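Side-chain contacts in 4-alpha-glucanotransferase (Corynebacterium glutamicum, PDB 5B68), which is an enzyme of the amylomaltase family, built on a TIM-barrel domain to which an N-terminal beta-sandwich domain is added: residues R5-L10 with D33-I38; V44-S49 with Q58-L63; S402-P407 with A436-I441. All blocks are in the same frame, centred on the assembly; numbering follows the deposited sequence.

How the interactions relate
Interactions 1 and 2 touch and share the N-terminal helices; their centres lie about 10 Å apart. Helix 54-69, which supplies 58-63 to interaction 2, also packs on helix 5-13 of interaction 1: L10 CD1 reaches Q60 CB at 3.9 Å, and F6 meets Q58. The chain closes interaction 1 before it opens interaction 2, where the loop leaving helix 32-41 meets Q60 beside a bound sulfate. Interaction 3 comes much later in the chain. Its centre is about 22 Å from that of interaction 1 and about 21 Å from that of interaction 2, with nearest atoms about 6 and 9 Å away, so it touches neither.

Interaction 1: R5-L10 with D33-I38; sequences RFLNEL and DTLVKI
L7 meets L35 and V36 where helix 5-13 packs against helix 32-41, a helix-helix contact whose short segments approach to 10.6 Å between axes, their N-to-C directions 40° apart. The contact is apolar, and L7 carries most of it, with its two methyls spread apart. One branch, L7 CD1, touches L35 CD1 at 4.0 Å and also lies near L35 CB; the other, L7 CD2, meets V36 CG2 at 4.1 Å. The fork is placed by an unusual first torsion, chi1 -118°, roughly halfway between two staggered positions. Leucine suits this place because its two methyls can address two residues at once, while beta-branched V36 offers a compact wall that the leucine crosses at about a right angle. I57 of helix 54-69 also touches L7, so the leucine is buried among three helices. Further along helix 32-41, I38 packs on V470 and P472.

The polar groups make no hydrogen bond across the contact. The side chain of N8 sets out away from 33-38, yet its amide end comes nearer, until N8 OD1 lies 4.2 Å from L35 CD1; this is only a packing contact, since OD1 accepts a hydrogen bond from R4 NE. On helix 32-41, T34 OG1 bonds to T479 O. One turn apart on that helix, D33 and K37 form a salt bridge: K37 NZ approaches the syn lone pair of D33 OD2 at 2.7 Å.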
loop_
_atom_site.group_PDB
_atom_site.type_symbol
_atom_site.label_atom_id
_atom_site.label_comp_id
_atom_site.label_asym_id
_atom_site.label_seq_id
_atom_site.Cartn_x
_atom_site.Cartn_y
_atom_site.Cartn_z
ATOM N N ARG A 5 -0.684 37.665 -1.664
ATOM C CA ARG A 5 -1.824 37.476 -0.784
ATOM C C ARG A 5 -2.990 36.749 -1.463
ATOM O O ARG A 5 -3.628 35.931 -0.857
ATOM C CB ARG A 5 -2.262 38.792 -0.128
ATOM C CG ARG A 5 -3.048 39.736 -0.999
ATOM C CD ARG A 5 -4.505 39.728 -0.581
ATOM N NE ARG A 5 -5.062 41.057 -0.350
ATOM C CZ ARG A 5 -6.219 41.285 0.273
ATOM N NH1 ARG A 5 -6.653 42.519 0.443
ATOM N NH2 ARG A 5 -6.936 40.282 0.734
ATOM N N PHE A 6 -3.251 37.050 -2.716
ATOM C CA PHE A 6 -4.332 36.424 -3.467
ATOM C C PHE A 6 -3.917 34.991 -3.822
ATOM O O PHE A 6 -4.733 34.094 -3.784
ATOM C CB PHE A 6 -4.675 37.253 -4.737
ATOM C CG PHE A 6 -5.195 38.646 -4.425
ATOM C CD1 PHE A 6 -6.411 38.816 -3.765
ATOM C CD2 PHE A 6 -4.442 39.786 -4.744
ATOM C CE1 PHE A 6 -6.896 40.093 -3.437
ATOM C CE2 PHE A 6 -4.919 41.059 -4.418
ATOM C CZ PHE A 6 -6.149 41.217 -3.790
ATOM N N LEU A 7 -2.659 34.757 -4.186
ATOM C CA LEU A 7 -2.209 33.414 -4.444
ATOM C C LEU A 7 -2.300 32.511 -3.202
ATOM O O LEU A 7 -2.735 31.362 -3.291
ATOM C CB LEU A 7 -0.761 33.374 -4.952
ATOM C CG LEU A 7 -0.394 32.844 -6.312
ATOM C CD1 LEU A 7 1.115 32.544 -6.321
ATOM C CD2 LEU A 7 -1.199 31.618 -6.695
ATOM N N ASN A 8 -1.898 33.016 -2.058
ATOM C CA ASN A 8 -2.092 32.300 -0.772
ATOM C C ASN A 8 -3.559 32.013 -0.481
ATOM O O ASN A 8 -3.915 30.902 -0.033
ATOM C CB ASN A 8 -1.526 33.099 0.420
ATOM C CG ASN A 8 -0.021 33.111 0.442
ATOM O OD1 ASN A 8 0.618 32.339 -0.234
ATOM N ND2 ASN A 8 0.548 34.060 1.180
ATOM N N GLU A 9 -4.421 32.972 -0.781
ATOM C CA GLU A 9 -5.826 32.775 -0.550
ATOM C C GLU A 9 -6.316 31.624 -1.408
ATOM O O GLU A 9 -7.054 30.755 -0.908
ATOM C CB GLU A 9 -6.638 34.034 -0.849
ATOM C CG GLU A 9 -8.080 33.978 -0.348
ATOM C CD GLU A 9 -8.866 35.278 -0.589
ATOM O OE1 GLU A 9 -10.076 35.260 -0.376
ATOM O OE2 GLU A 9 -8.290 36.302 -0.981
ATOM N N LEU A 10 -5.886 31.602 -2.646
ATOM C CA LEU A 10 -6.314 30.568 -3.562
ATOM C C LEU A 10 -5.756 29.209 -3.195
ATOM O O LEU A 10 -6.463 28.219 -3.182
ATOM C CB LEU A 10 -5.929 30.949 -4.970
ATOM C CG LEU A 10 -6.463 30.071 -6.109
ATOM C CD1 LEU A 10 -7.987 29.994 -6.213
ATOM C CD2 LEU A 10 -5.898 30.587 -7.400
ATOM N N ASP A 33 5.769 30.081 -8.385
ATOM C CA ASP A 33 5.758 29.213 -9.562
ATOM C C ASP A 33 5.204 27.839 -9.218
ATOM O O ASP A 33 4.428 27.245 -9.966
ATOM C CB ASP A 33 7.201 29.039 -10.139
ATOM C CG ASP A 33 7.229 28.342 -11.439
ATOM O OD1 ASP A 33 6.661 28.854 -12.421
ATOM O OD2 ASP A 33 7.783 27.230 -11.517
ATOM N N THR A 34 5.609 27.340 -8.076
ATOM C CA THR A 34 5.153 26.013 -7.604
ATOM C C THR A 34 3.639 26.079 -7.284
ATOM O O THR A 34 2.898 25.171 -7.620
ATOM C CB THR A 34 5.973 25.556 -6.388
ATOM O OG1 THR A 34 7.307 25.201 -6.836
ATOM C CG2 THR A 34 5.252 24.368 -5.676
ATOM N N LEU A 35 3.210 27.139 -6.611
ATOM C CA LEU A 35 1.800 27.249 -6.278
ATOM C C LEU A 35 0.949 27.226 -7.545
ATOM O O LEU A 35 -0.034 26.506 -7.626
ATOM C CB LEU A 35 1.521 28.510 -5.488
ATOM C CG LEU A 35 2.092 28.519 -4.050
ATOM C CD1 LEU A 35 1.823 29.876 -3.398
ATOM C CD2 LEU A 35 1.634 27.350 -3.149
ATOM N N VAL A 36 1.325 28.052 -8.500
ATOM C CA VAL A 36 0.603 28.116 -9.752
ATOM C C VAL A 36 0.596 26.778 -10.446
ATOM O O VAL A 36 -0.462 26.375 -10.986
ATOM C CB VAL A 36 1.183 29.266 -10.653
ATOM C CG1 VAL A 36 0.616 29.218 -12.039
ATOM C CG2 VAL A 36 0.922 30.629 -10.014
ATOM N N LYS A 37 1.733 26.088 -10.513
ATOM C CA LYS A 37 1.777 24.825 -11.283
ATOM C C LYS A 37 0.968 23.706 -10.577
ATOM O O LYS A 37 0.334 22.909 -11.220
ATOM C CB LYS A 37 3.209 24.340 -11.488
ATOM C CG LYS A 37 3.886 25.189 -12.540
ATOM C CD LYS A 37 5.379 24.954 -12.585
ATOM C CE LYS A 37 5.936 25.558 -13.875
ATOM N NZ LYS A 37 7.430 25.686 -13.717
ATOM N N ILE A 38 0.982 23.695 -9.260
ATOM C CA ILE A 38 0.193 22.697 -8.523
ATOM C C ILE A 38 -1.292 23.062 -8.632
ATOM O O ILE A 38 -2.081 22.193 -8.893
ATOM C CB ILE A 38 0.626 22.581 -7.053
ATOM C CG1 ILE A 38 2.079 22.095 -7.011
ATOM C CG2 ILE A 38 -0.289 21.589 -6.282
ATOM C CD1 ILE A 38 2.312 20.816 -7.752
#

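Interaction 2: V44-S49 with Q58-L63; sequences VNLDTS and QRQIAL. With SO4 (sulfate ion), chain G.
A sulfate site lies where the loop following helix 32-41 meets helix 54-69, with N45 from the loop and R59 and Q60 from the helix. Q60 is the centre of the contact. Its chain is bent at chi2 (-58°), which turns the amide toward the sulfate; Q60 CG lies 3.9 Å from L46 CD2, and V44 CG1 packs against Q60 OE1 at 3.6 Å. The two ends of the amide have different tasks: Q60 NE2 donates to sulfate O3 (2.9 Å), whereas OE1 accepts from a water that also donates to sulfate O1 and accepts from N45 N. These partners fix which way round the amide sits. NE2 is also close to N45 O, but the angle is too poor for a hydrogen bond.

The anion gathers further donors. N45 ND2 points almost straight at sulfate O4 (3.0 Å, N-H...O angle 168°) and makes a weak bond to O3. R59, extended from CG to NE, brings NH1 to sulfate O3 at 2.9 Å, at the guanidinium edge near its plane; L63 CD1 covers one face, 3.5 Å above the R59 guanidinium centre. R67 adds another bond. Amides suit this place as neutral donors, arginines as charged ones. The sulfate probably comes from the crystallisation liquor. No direct hydrogen bond joins 44-49 to 58-63, so in this crystal anion and water supply the polar bridge; the donor cluster is consistent with a site suited to an anion.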
loop_
_atom_site.group_PDB
_atom_site.type_symbol
_atom_site.label_atom_id
_atom_site.label_comp_id
_atom_site.label_asym_id
_atom_site.label_seq_id
_atom_site.Cartn_x
_atom_site.Cartn_y
_atom_site.Cartn_z
ATOM N N VAL A 44 -7.083 24.187 -11.871
ATOM C CA VAL A 44 -7.406 25.573 -11.735
ATOM C C VAL A 44 -6.922 26.294 -13.004
ATOM O O VAL A 44 -5.749 26.174 -13.393
ATOM C CB VAL A 44 -6.830 26.197 -10.456
ATOM C CG1 VAL A 44 -7.252 27.647 -10.350
ATOM C CG2 VAL A 44 -7.286 25.402 -9.178
ATOM N N ASN A 45 -7.847 26.976 -13.660
ATOM C CA ASN A 45 -7.547 27.724 -14.882
ATOM C C ASN A 45 -6.794 29.068 -14.576
ATOM O O ASN A 45 -7.412 30.081 -14.294
ATOM C CB ASN A 45 -8.865 27.947 -15.618
ATOM C CG ASN A 45 -8.686 28.632 -16.960
ATOM O OD1 ASN A 45 -7.584 28.935 -17.371
ATOM N ND2 ASN A 45 -9.796 28.868 -17.651
ATOM N N LEU A 46 -5.472 28.993 -14.611
ATOM C CA LEU A 46 -4.574 30.117 -14.483
ATOM C C LEU A 46 -3.679 30.030 -15.690
ATOM O O LEU A 46 -3.397 28.945 -16.168
ATOM C CB LEU A 46 -3.692 29.989 -13.260
ATOM C CG LEU A 46 -4.329 29.918 -11.889
ATOM C CD1 LEU A 46 -3.261 29.583 -10.870
ATOM C CD2 LEU A 46 -4.981 31.243 -11.580
ATOM N N ASP A 47 -3.196 31.161 -16.168
ATOM C CA ASP A 47 -2.530 31.179 -17.467
ATOM C C ASP A 47 -1.278 30.288 -17.556
ATOM O O ASP A 47 -0.502 30.172 -16.614
ATOM C CB ASP A 47 -2.264 32.612 -17.934
ATOM C CG ASP A 47 -3.464 33.226 -18.679
ATOM O OD1 ASP A 47 -4.625 32.897 -18.344
ATOM O OD2 ASP A 47 -3.248 34.050 -19.598
ATOM N N THR A 48 -1.151 29.660 -18.727
ATOM C CA THR A 48 -0.216 28.577 -19.053
ATOM C C THR A 48 1.233 29.011 -18.997
ATOM O O THR A 48 2.135 28.202 -18.821
ATOM C CB THR A 48 -0.513 27.992 -20.438
ATOM O OG1 THR A 48 -0.735 29.062 -21.358
ATOM C CG2 THR A 48 -1.744 27.122 -20.382
ATOM N N SER A 49 1.431 30.314 -19.097
ATOM C CA SER A 49 2.726 30.922 -18.897
ATOM C C SER A 49 3.143 30.682 -17.454
ATOM O O SER A 49 4.318 30.759 -17.102
ATOM C CB SER A 49 2.652 32.411 -19.179
ATOM O OG SER A 49 2.472 32.631 -20.564
ATOM N N GLN A 58 -7.888 36.477 -8.473
ATOM C CA GLN A 58 -9.110 36.925 -7.770
ATOM C C GLN A 58 -10.353 36.328 -8.391
ATOM O O GLN A 58 -11.323 35.977 -7.696
ATOM C CB GLN A 58 -9.203 38.465 -7.685
ATOM C CG GLN A 58 -8.177 39.028 -6.714
ATOM C CD GLN A 58 -8.158 40.535 -6.600
ATOM O OE1 GLN A 58 -7.426 41.235 -7.316
ATOM N NE2 GLN A 58 -8.918 41.036 -5.644
ATOM N N ARG A 59 -10.347 36.215 -9.704
ATOM C CA ARG A 59 -11.478 35.611 -10.362
ATOM C C ARG A 59 -11.561 34.101 -10.025
ATOM O O ARG A 59 -12.665 33.563 -9.936
ATOM C CB ARG A 59 -11.406 35.846 -11.848
ATOM C CG ARG A 59 -12.459 35.136 -12.679
ATOM C CD ARG A 59 -12.293 35.375 -14.190
ATOM N NE ARG A 59 -13.273 34.559 -14.920
ATOM C CZ ARG A 59 -13.056 33.343 -15.410
ATOM N NH1 ARG A 59 -11.869 32.765 -15.309
ATOM N NH2 ARG A 59 -14.049 32.696 -16.023
ATOM N N GLN A 60 -10.423 33.431 -9.895
ATOM C CA GLN A 60 -10.467 32.014 -9.442
ATOM C C GLN A 60 -10.954 31.888 -7.991
ATOM O O GLN A 60 -11.622 30.924 -7.675
ATOM C CB GLN A 60 -9.158 31.312 -9.679
ATOM C CG GLN A 60 -8.866 31.045 -11.147
ATOM C CD GLN A 60 -9.929 30.220 -11.825
ATOM O OE1 GLN A 60 -10.390 29.208 -11.291
ATOM N NE2 GLN A 60 -10.398 30.676 -12.984
ATOM N N ILE A 61 -10.604 32.845 -7.123
ATOM C CA ILE A 61 -11.174 32.849 -5.769
ATOM C C ILE A 61 -12.703 32.928 -5.827
ATOM O O ILE A 61 -13.407 32.127 -5.229
ATOM C CB ILE A 61 -10.547 33.940 -4.931
ATOM C CG1 ILE A 61 -9.065 33.589 -4.729
ATOM C CG2 ILE A 61 -11.236 34.117 -3.594
ATOM C CD1 ILE A 61 -8.194 34.722 -4.253
ATOM N N ALA A 62 -13.227 33.940 -6.514
ATOM C CA ALA A 62 -14.652 34.121 -6.609
ATOM C C ALA A 62 -15.358 32.923 -7.241
ATOM O O ALA A 62 -16.415 32.539 -6.754
ATOM C CB ALA A 62 -15.010 35.428 -7.367
ATOM N N LEU A 63 -14.766 32.330 -8.287
ATOM C CA LEU A 63 -15.337 31.151 -8.915
ATOM C C LEU A 63 -15.380 29.949 -7.943
ATOM O O LEU A 63 -16.360 29.199 -7.961
ATOM C CB LEU A 63 -14.654 30.734 -10.212
ATOM C CG LEU A 63 -15.078 31.619 -11.408
ATOM C CD1 LEU A 63 -14.038 31.510 -12.520
ATOM C CD2 LEU A 63 -16.475 31.274 -11.967
HETATM S S SO4 G . -12.748 28.639 -15.458
HETATM O O1 SO4 G . -12.625 27.826 -14.228
HETATM O O2 SO4 G . -14.180 29.041 -15.631
HETATM O O3 SO4 G . -11.963 29.883 -15.349
HETATM O O4 SO4 G . -12.274 27.690 -16.530
HETATM O O HOH W 1 -10.631 26.843 -12.678
#

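Interaction 3: S402-P407 with A436-I441; sequences SHVLAP and AEEGYI
V404 and H403 rest against E438 just beyond the end of helix 434-437, which a Schellman motif closes. Here G439, whose positive phi is easily borne without a side chain, sends its N to A436 O (2.9 Å), and Y440 N bonds to L435 O. A type I' turn from E438 to I441 then leads into helix 441-452, with Y440 at the N-cap position. Both segments fall within the 4-alpha-glucanotransferase family region, of the TIM-barrel clan.

The apolar contact uses the aliphatic stem of E438 rather than its carboxylate. V404 CG1 comes across it at about a right angle, 3.5 Å from E438 CG and 3.9 Å from E438 CB. Valine suits this buried position with a short branched surface that W430 also touches, while its backbone is hydrogen-bonded to H431. Glutamate suits the exposed side: its methylenes pack on the valine, and the bend at chi2 (-64°) turns the acid group off the line of that stem. At the neighbouring E437 the polar end looks to another partner, forming a salt bridge with R71.

The ring contact is made at the edge of H403. With chi1 58°, H403 CG lies between its own N and carbonyl carbon, and E438 CG is 4.0 Å from H403 ND1, near the ring plane. Imidazole and carboxylate planes stand 84° apart. The polar atoms do not bond: H403 ND1 and E438 OE2 remain 4.3 Å apart.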
loop_
_atom_site.group_PDB
_atom_site.type_symbol
_atom_site.label_atom_id
_atom_site.label_comp_id
_atom_site.label_asym_id
_atom_site.label_seq_id
_atom_site.Cartn_x
_atom_site.Cartn_y
_atom_site.Cartn_z
ATOM N N SER A 402 -8.121 8.440 -14.505
ATOM C CA SER A 402 -7.618 9.799 -14.776
ATOM C C SER A 402 -8.441 10.909 -14.162
ATOM O O SER A 402 -7.924 11.921 -13.768
ATOM C CB SER A 402 -7.461 10.077 -16.311
ATOM O OG SER A 402 -8.695 9.862 -17.004
ATOM N N HIS A 403 -9.725 10.681 -14.151
ATOM C CA HIS A 403 -10.749 11.648 -13.690
ATOM C C HIS A 403 -10.709 11.912 -12.173
ATOM O O HIS A 403 -11.383 12.854 -11.688
ATOM C CB HIS A 403 -12.132 11.127 -14.149
ATOM C CG HIS A 403 -12.499 9.746 -13.648
ATOM N ND1 HIS A 403 -13.469 9.522 -12.677
ATOM C CD2 HIS A 403 -12.046 8.516 -13.999
ATOM C CE1 HIS A 403 -13.572 8.228 -12.425
ATOM N NE2 HIS A 403 -12.711 7.602 -13.212
ATOM N N VAL A 404 -9.961 11.074 -11.421
ATOM C CA VAL A 404 -9.748 11.304 -10.018
ATOM C C VAL A 404 -8.248 11.458 -9.652
ATOM O O VAL A 404 -7.917 11.397 -8.485
ATOM C CB VAL A 404 -10.421 10.234 -9.128
ATOM C CG1 VAL A 404 -11.947 10.254 -9.264
ATOM C CG2 VAL A 404 -9.886 8.830 -9.357
ATOM N N LEU A 405 -7.401 11.741 -10.639
ATOM C CA LEU A 405 -5.951 11.977 -10.404
ATOM C C LEU A 405 -5.576 13.369 -10.780
ATOM O O LEU A 405 -6.340 14.077 -11.460
ATOM C CB LEU A 405 -5.139 10.970 -11.247
ATOM C CG LEU A 405 -5.323 9.520 -10.829
ATOM C CD1 LEU A 405 -4.792 8.565 -11.895
ATOM C CD2 LEU A 405 -4.715 9.233 -9.479
ATOM N N ALA A 406 -4.387 13.796 -10.393
ATOM C CA ALA A 406 -3.809 15.053 -10.838
ATOM C C ALA A 406 -2.470 14.693 -11.504
ATOM O O ALA A 406 -1.415 14.846 -10.878
ATOM C CB ALA A 406 -3.615 15.995 -9.645
ATOM N N PRO A 407 -2.507 14.192 -12.765
ATOM C CA PRO A 407 -1.292 13.639 -13.343
ATOM C C PRO A 407 -0.149 14.629 -13.653
ATOM O O PRO A 407 0.987 14.182 -13.809
ATOM C CB PRO A 407 -1.809 12.929 -14.645
ATOM C CG PRO A 407 -3.077 13.628 -14.965
ATOM C CD PRO A 407 -3.683 13.927 -13.633
ATOM N N ALA A 436 -13.383 12.877 -4.060
ATOM C CA ALA A 436 -14.529 13.037 -3.160
ATOM C C ALA A 436 -15.854 13.167 -3.967
ATOM O O ALA A 436 -16.942 12.669 -3.504
ATOM C CB ALA A 436 -14.286 14.211 -2.245
ATOM N N GLU A 437 -15.787 13.807 -5.120
ATOM C CA GLU A 437 -16.933 13.944 -6.016
ATOM C C GLU A 437 -17.387 12.603 -6.537
ATOM O O GLU A 437 -18.537 12.421 -6.855
ATOM C CB GLU A 437 -16.644 14.891 -7.167
ATOM C CG GLU A 437 -16.515 16.318 -6.708
ATOM C CD GLU A 437 -16.190 17.277 -7.828
ATOM O OE1 GLU A 437 -15.601 16.861 -8.820
ATOM O OE2 GLU A 437 -16.530 18.449 -7.704
ATOM N N GLU A 438 -16.445 11.684 -6.652
ATOM C CA GLU A 438 -16.736 10.340 -7.095
ATOM C C GLU A 438 -17.067 9.436 -5.917
ATOM O O GLU A 438 -17.094 8.258 -6.053
ATOM C CB GLU A 438 -15.591 9.750 -7.896
ATOM C CG GLU A 438 -15.429 10.386 -9.246
ATOM C CD GLU A 438 -16.609 10.154 -10.157
ATOM O OE1 GLU A 438 -17.128 9.040 -10.226
ATOM O OE2 GLU A 438 -17.003 11.100 -10.819
ATOM N N GLY A 439 -17.257 10.017 -4.750
ATOM C CA GLY A 439 -17.721 9.257 -3.611
ATOM C C GLY A 439 -16.695 8.304 -3.046
ATOM O O GLY A 439 -17.018 7.379 -2.372
ATOM N N TYR A 440 -15.448 8.567 -3.359
ATOM C CA TYR A 440 -14.303 7.774 -2.932
ATOM C C TYR A 440 -14.378 6.320 -3.460
ATOM O O TYR A 440 -13.761 5.398 -2.892
ATOM C CB TYR A 440 -14.117 7.829 -1.416
ATOM C CG TYR A 440 -13.680 9.172 -0.935
ATOM C CD1 TYR A 440 -12.298 9.495 -0.858
ATOM C CD2 TYR A 440 -14.595 10.139 -0.503
ATOM C CE1 TYR A 440 -11.875 10.748 -0.479
ATOM C CE2 TYR A 440 -14.174 11.375 -0.062
ATOM C CZ TYR A 440 -12.786 11.715 -0.102
ATOM O OH TYR A 440 -12.275 12.885 0.329
ATOM N N ILE A 441 -15.173 6.078 -4.501
ATOM C CA ILE A 441 -15.401 4.724 -4.896
ATOM C C ILE A 441 -14.110 4.023 -5.391
ATOM O O ILE A 441 -13.942 2.834 -5.085
ATOM C CB ILE A 441 -16.546 4.624 -5.934
ATOM C CG1 ILE A 441 -17.864 5.066 -5.288
ATOM C CG2 ILE A 441 -16.578 3.234 -6.564
ATOM C CD1 ILE A 441 -18.396 4.180 -4.156
#